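Local coordinates for Mll8374 protein (Mesorhizobium loti, PDB 3B5E) that probably hydrolyses carboxylic ester bonds, as a carboxylesterase of the alpha/beta-hydrolase fold, at residues A[16-21]-A[72-77]. Sequence-based numbering, arbitrary orientation.
Sequences LAFPYR and FRWFER. With SO4 (sulfate ion), chain C.
The carbonyl oxygen F75 O is gripped twice by R73, whose NE lies 2.8 Å and NH2 3.1 Å from it. NE and NH2 both reach it from one side of the guanidinium, and the oxygen lies close to the guanidinium plane; this side-on hold ties the loop after strand 71-73 back on its own arginine. A bend at chi3 (-55°) brings the group round to that carbonyl. The sulfate, probably a crystallisation ion, takes a nearly straight bond from R73 NH1 to its O2 (2.9 Å, N-H...O 170°) and a longer one from R73 NH2 to its O1 (3.3 Å); S39 also bonds the ion, and R73 NH1 has a second partner in Q68 OE1. A leucine in place of R73 would probably leave F75 O without either donor and the sulfate without two of its N-H partners. W74, next in this loop, carries the contact with 16-21: its CZ3 lies 3.6 Å from F18 CD2. The six-membered rings meet rim to rim, centroids 5.9 Å apart and planes at 21°, so neither covers the other's face; this is apolar packing rather than a stack. W74 NE1 is bonded to H37 O, W74 N to N120 OD1, and the W74 side chain touches what is probably the nucleophile elbow. The contact thus joins the lead-in to edge strand 20-23 to the loop after hairpin 66-73, with F18 packed against A94 and F95 of helix 85-106 and F75 against helix 120-131.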
ATOM      1  N   LEU A  16     -12.359  -4.971  13.918  1.00 25.10           N
ATOM      2  CA  LEU A  16     -12.736  -4.592  12.552  1.00 24.22           C
ATOM      3  C   LEU A  16     -12.346  -5.734  11.597  1.00 24.71           C
ATOM      4  O   LEU A  16     -11.830  -6.751  12.028  1.00 25.83           O
ATOM      5  CB  LEU A  16     -12.102  -3.240  12.163  1.00 25.55           C
ATOM      6  CG  LEU A  16     -12.486  -2.040  13.030  1.00 26.96           C
ATOM      7  CD1 LEU A  16     -11.904  -0.713  12.493  1.00 22.91           C
ATOM      8  CD2 LEU A  16     -13.994  -1.958  13.169  1.00 23.66           C
ATOM      9  N   ALA A  17     -12.601  -5.567  10.309  1.00 24.02           N
ATOM     10  CA  ALA A  17     -12.432  -6.659   9.336  1.00 24.58           C
ATOM     11  C   ALA A  17     -10.987  -7.143   9.207  1.00 22.51           C
ATOM     12  O   ALA A  17     -10.761  -8.309   8.926  1.00 23.60           O
ATOM     13  CB  ALA A  17     -12.980  -6.235   7.968  1.00 25.83           C
ATOM     14  N   PHE A  18     -10.025  -6.234   9.407  1.00 22.00           N
ATOM     15  CA  PHE A  18      -8.593  -6.544   9.359  1.00 21.44           C
ATOM     16  C   PHE A  18      -7.973  -6.213  10.697  1.00 19.89           C
ATOM     17  O   PHE A  18      -8.302  -5.186  11.274  1.00 19.93           O
ATOM     18  CB  PHE A  18      -7.884  -5.710   8.256  1.00 19.39           C
ATOM     19  CG  PHE A  18      -8.203  -6.164   6.866  1.00 19.55           C
ATOM     20  CD1 PHE A  18      -9.473  -5.960   6.330  1.00 19.35           C
ATOM     21  CD2 PHE A  18      -7.259  -6.825   6.098  1.00 17.88           C
ATOM     22  CE1 PHE A  18      -9.769  -6.401   5.047  1.00 19.06           C
ATOM     23  CE2 PHE A  18      -7.553  -7.246   4.822  1.00 20.85           C
ATOM     24  CZ  PHE A  18      -8.811  -7.056   4.309  1.00 17.47           C
ATOM     25  N   PRO A  19      -7.067  -7.071  11.203  1.00 19.00           N
ATOM     26  CA  PRO A  19      -6.364  -6.626  12.406  1.00 19.49           C
ATOM     27  C   PRO A  19      -5.439  -5.442  12.091  1.00 19.19           C
ATOM     28  O   PRO A  19      -4.940  -5.329  10.974  1.00 17.27           O
ATOM     29  CB  PRO A  19      -5.556  -7.853  12.841  1.00 17.25           C
ATOM     30  CG  PRO A  19      -6.031  -8.966  12.010  1.00 21.87           C
ATOM     31  CD  PRO A  19      -6.604  -8.395  10.768  1.00 17.57           C
ATOM     32  N   TYR A  20      -5.265  -4.551  13.058  1.00 17.15           N
ATOM     33  CA  TYR A  20      -4.427  -3.370  12.879  1.00 17.51           C
ATOM     34  C   TYR A  20      -3.941  -2.787  14.175  1.00 18.36           C
ATOM     35  O   TYR A  20      -4.545  -2.997  15.225  1.00 20.97           O
ATOM     36  CB  TYR A  20      -5.116  -2.282  12.032  1.00 17.02           C
ATOM     37  CG  TYR A  20      -6.256  -1.603  12.739  1.00 17.31           C
ATOM     38  CD1 TYR A  20      -7.473  -2.259  12.935  1.00 18.69           C
ATOM     39  CD2 TYR A  20      -6.091  -0.330  13.270  1.00 18.08           C
ATOM     40  CE1 TYR A  20      -8.523  -1.637  13.620  1.00 19.01           C
ATOM     41  CE2 TYR A  20      -7.109   0.299  13.951  1.00 19.55           C
ATOM     42  CZ  TYR A  20      -8.320  -0.346  14.134  1.00 18.61           C
ATOM     43  OH  TYR A  20      -9.306   0.331  14.835  1.00 19.33           O
ATOM     44  N   ARG A  21      -2.848  -2.031  14.078  1.00 18.17           N
ATOM     45  CA  ARG A  21      -2.354  -1.211  15.163  1.00 19.42           C
ATOM     46  C   ARG A  21      -2.475   0.254  14.721  1.00 19.96           C
ATOM     47  O   ARG A  21      -2.278   0.581  13.526  1.00 16.73           O
ATOM     48  CB  ARG A  21      -0.894  -1.523  15.444  1.00 19.31           C
ATOM     49  CG  ARG A  21      -0.654  -2.913  15.928  1.00 19.85           C
ATOM     50  CD  ARG A  21       0.834  -3.133  16.086  1.00 20.65           C
ATOM     51  NE  ARG A  21       1.112  -4.529  16.428  1.00 19.13           N
ATOM     52  CZ  ARG A  21       1.147  -5.043  17.657  1.00 24.36           C
ATOM     53  NH1 ARG A  21       0.961  -4.307  18.743  1.00 27.11           N
ATOM     54  NH2 ARG A  21       1.392  -6.332  17.798  1.00 25.69           N
ATOM     55  N   PHE A  72       1.770 -13.132   7.178  1.00 20.69           N
ATOM     56  CA  PHE A  72       0.486 -12.946   6.531  1.00 18.70           C
ATOM     57  C   PHE A  72       0.681 -12.419   5.102  1.00 19.21           C
ATOM     58  O   PHE A  72       1.774 -11.945   4.712  1.00 17.71           O
ATOM     59  CB  PHE A  72      -0.409 -12.005   7.388  1.00 17.61           C
ATOM     60  CG  PHE A  72      -0.570 -12.495   8.806  1.00 18.50           C
ATOM     61  CD1 PHE A  72      -1.564 -13.411   9.121  1.00 18.36           C
ATOM     62  CD2 PHE A  72       0.339 -12.120   9.811  1.00 20.93           C
ATOM     63  CE1 PHE A  72      -1.659 -13.934  10.404  1.00 20.69           C
ATOM     64  CE2 PHE A  72       0.238 -12.638  11.098  1.00 20.58           C
ATOM     65  CZ  PHE A  72      -0.763 -13.542  11.384  1.00 22.76           C
ATOM     66  N   ARG A  73      -0.390 -12.527   4.336  1.00 18.39           N
ATOM     67  CA  ARG A  73      -0.461 -11.957   3.010  1.00 19.82           C
ATOM     68  C   ARG A  73      -1.864 -11.441   2.760  1.00 19.12           C
ATOM     69  O   ARG A  73      -2.781 -11.738   3.512  1.00 18.69           O
ATOM     70  CB  ARG A  73      -0.048 -12.989   1.951  1.00 19.28           C
ATOM     71  CG  ARG A  73      -0.844 -14.330   1.957  1.00 20.08           C
ATOM     72  CD  ARG A  73      -0.335 -15.292   0.875  1.00 23.66           C
ATOM     73  NE  ARG A  73      -0.380 -14.622  -0.425  1.00 26.29           N
ATOM     74  CZ  ARG A  73       0.655 -14.184  -1.121  1.00 19.80           C
ATOM     75  NH1 ARG A  73       1.903 -14.443  -0.748  1.00 22.81           N
ATOM     76  NH2 ARG A  73       0.431 -13.532  -2.261  1.00 23.80           N
ATOM     77  N   TRP A  74      -1.997 -10.680   1.675  1.00 19.24           N
ATOM     78  CA  TRP A  74      -3.191  -9.887   1.378  1.00 19.46           C
ATOM     79  C   TRP A  74      -4.203 -10.592   0.477  1.00 20.71           C
ATOM     80  O   TRP A  74      -5.377 -10.284   0.503  1.00 21.20           O
ATOM     81  CB  TRP A  74      -2.743  -8.544   0.774  1.00 18.22           C
ATOM     82  CG  TRP A  74      -2.011  -7.731   1.835  1.00 16.13           C
ATOM     83  CD1 TRP A  74      -0.670  -7.602   1.994  1.00 18.51           C
ATOM     84  CD2 TRP A  74      -2.616  -6.989   2.903  1.00 12.88           C
ATOM     85  NE1 TRP A  74      -0.393  -6.854   3.102  1.00 16.77           N
ATOM     86  CE2 TRP A  74      -1.569  -6.459   3.682  1.00 16.48           C
ATOM     87  CE3 TRP A  74      -3.939  -6.750   3.295  1.00 19.58           C
ATOM     88  CZ2 TRP A  74      -1.803  -5.678   4.783  1.00 20.58           C
ATOM     89  CZ3 TRP A  74      -4.161  -5.980   4.387  1.00 17.94           C
ATOM     90  CH2 TRP A  74      -3.100  -5.460   5.128  1.00 18.58           C
ATOM     91  N   PHE A  75      -3.723 -11.509  -0.348  1.00 18.47           N
ATOM     92  CA  PHE A  75      -4.592 -12.314  -1.212  1.00 19.00           C
ATOM     93  C   PHE A  75      -3.833 -13.548  -1.672  1.00 19.72           C
ATOM     94  O   PHE A  75      -2.614 -13.565  -1.664  1.00 21.26           O
ATOM     95  CB  PHE A  75      -5.163 -11.504  -2.400  1.00 19.51           C
ATOM     96  CG  PHE A  75      -4.154 -10.663  -3.128  1.00 21.03           C
ATOM     97  CD1 PHE A  75      -3.272 -11.231  -4.061  1.00 20.78           C
ATOM     98  CD2 PHE A  75      -4.093  -9.284  -2.923  1.00 16.17           C
ATOM     99  CE1 PHE A  75      -2.370 -10.453  -4.757  1.00 19.65           C
ATOM    100  CE2 PHE A  75      -3.159  -8.507  -3.581  1.00 21.55           C
ATOM    101  CZ  PHE A  75      -2.290  -9.095  -4.520  1.00 24.07           C
ATOM    102  N   GLU A  76      -4.560 -14.568  -2.089  1.00 20.36           N
ATOM    103  CA  GLU A  76      -3.954 -15.857  -2.385  1.00 20.57           C
ATOM    104  C   GLU A  76      -3.104 -15.797  -3.640  1.00 21.19           C
ATOM    105  O   GLU A  76      -3.425 -15.107  -4.617  1.00 18.56           O
ATOM    106  CB  GLU A  76      -5.037 -16.931  -2.534  1.00 21.55           C
ATOM    107  CG  GLU A  76      -5.905 -17.102  -1.304  1.00 21.99           C
ATOM    108  CD  GLU A  76      -5.256 -17.910  -0.161  1.00 32.95           C
ATOM    109  OE1 GLU A  76      -4.051 -18.265  -0.249  1.00 30.96           O
ATOM    110  OE2 GLU A  76      -5.977 -18.180   0.843  1.00 35.53           O
ATOM    111  N   ARG A  77      -1.997 -16.527  -3.598  1.00 21.05           N
ATOM    112  CA  ARG A  77      -1.140 -16.698  -4.743  1.00 22.60           C
ATOM    113  C   ARG A  77      -1.285 -18.103  -5.348  1.00 22.39           C
ATOM    114  O   ARG A  77      -1.381 -19.097  -4.632  1.00 23.43           O
ATOM    115  CB  ARG A  77       0.300 -16.455  -4.334  1.00 22.78           C
ATOM    116  CG  ARG A  77       1.229 -16.476  -5.508  1.00 24.98           C
ATOM    117  CD  ARG A  77       2.564 -16.015  -5.139  1.00 34.55           C
ATOM    118  NE  ARG A  77       3.170 -16.912  -4.187  1.00 33.17           N
ATOM    119  CZ  ARG A  77       4.464 -16.935  -3.906  1.00 50.85           C
ATOM    120  NH1 ARG A  77       5.316 -16.115  -4.512  1.00 54.39           N
ATOM    121  NH2 ARG A  77       4.913 -17.798  -3.010  1.00 56.97           N
TER
HETATM  122  S   SO4 C 223       4.060 -12.289  -3.320  1.00 28.74           S
HETATM  123  O1  SO4 C 223       2.803 -11.601  -3.473  1.00 35.23           O
HETATM  124  O2  SO4 C 223       4.120 -13.154  -2.158  1.00 41.15           O
HETATM  125  O3  SO4 C 223       5.092 -11.360  -3.083  1.00 28.86           O
HETATM  126  O4  SO4 C 223       4.291 -13.136  -4.482  1.00 33.70           O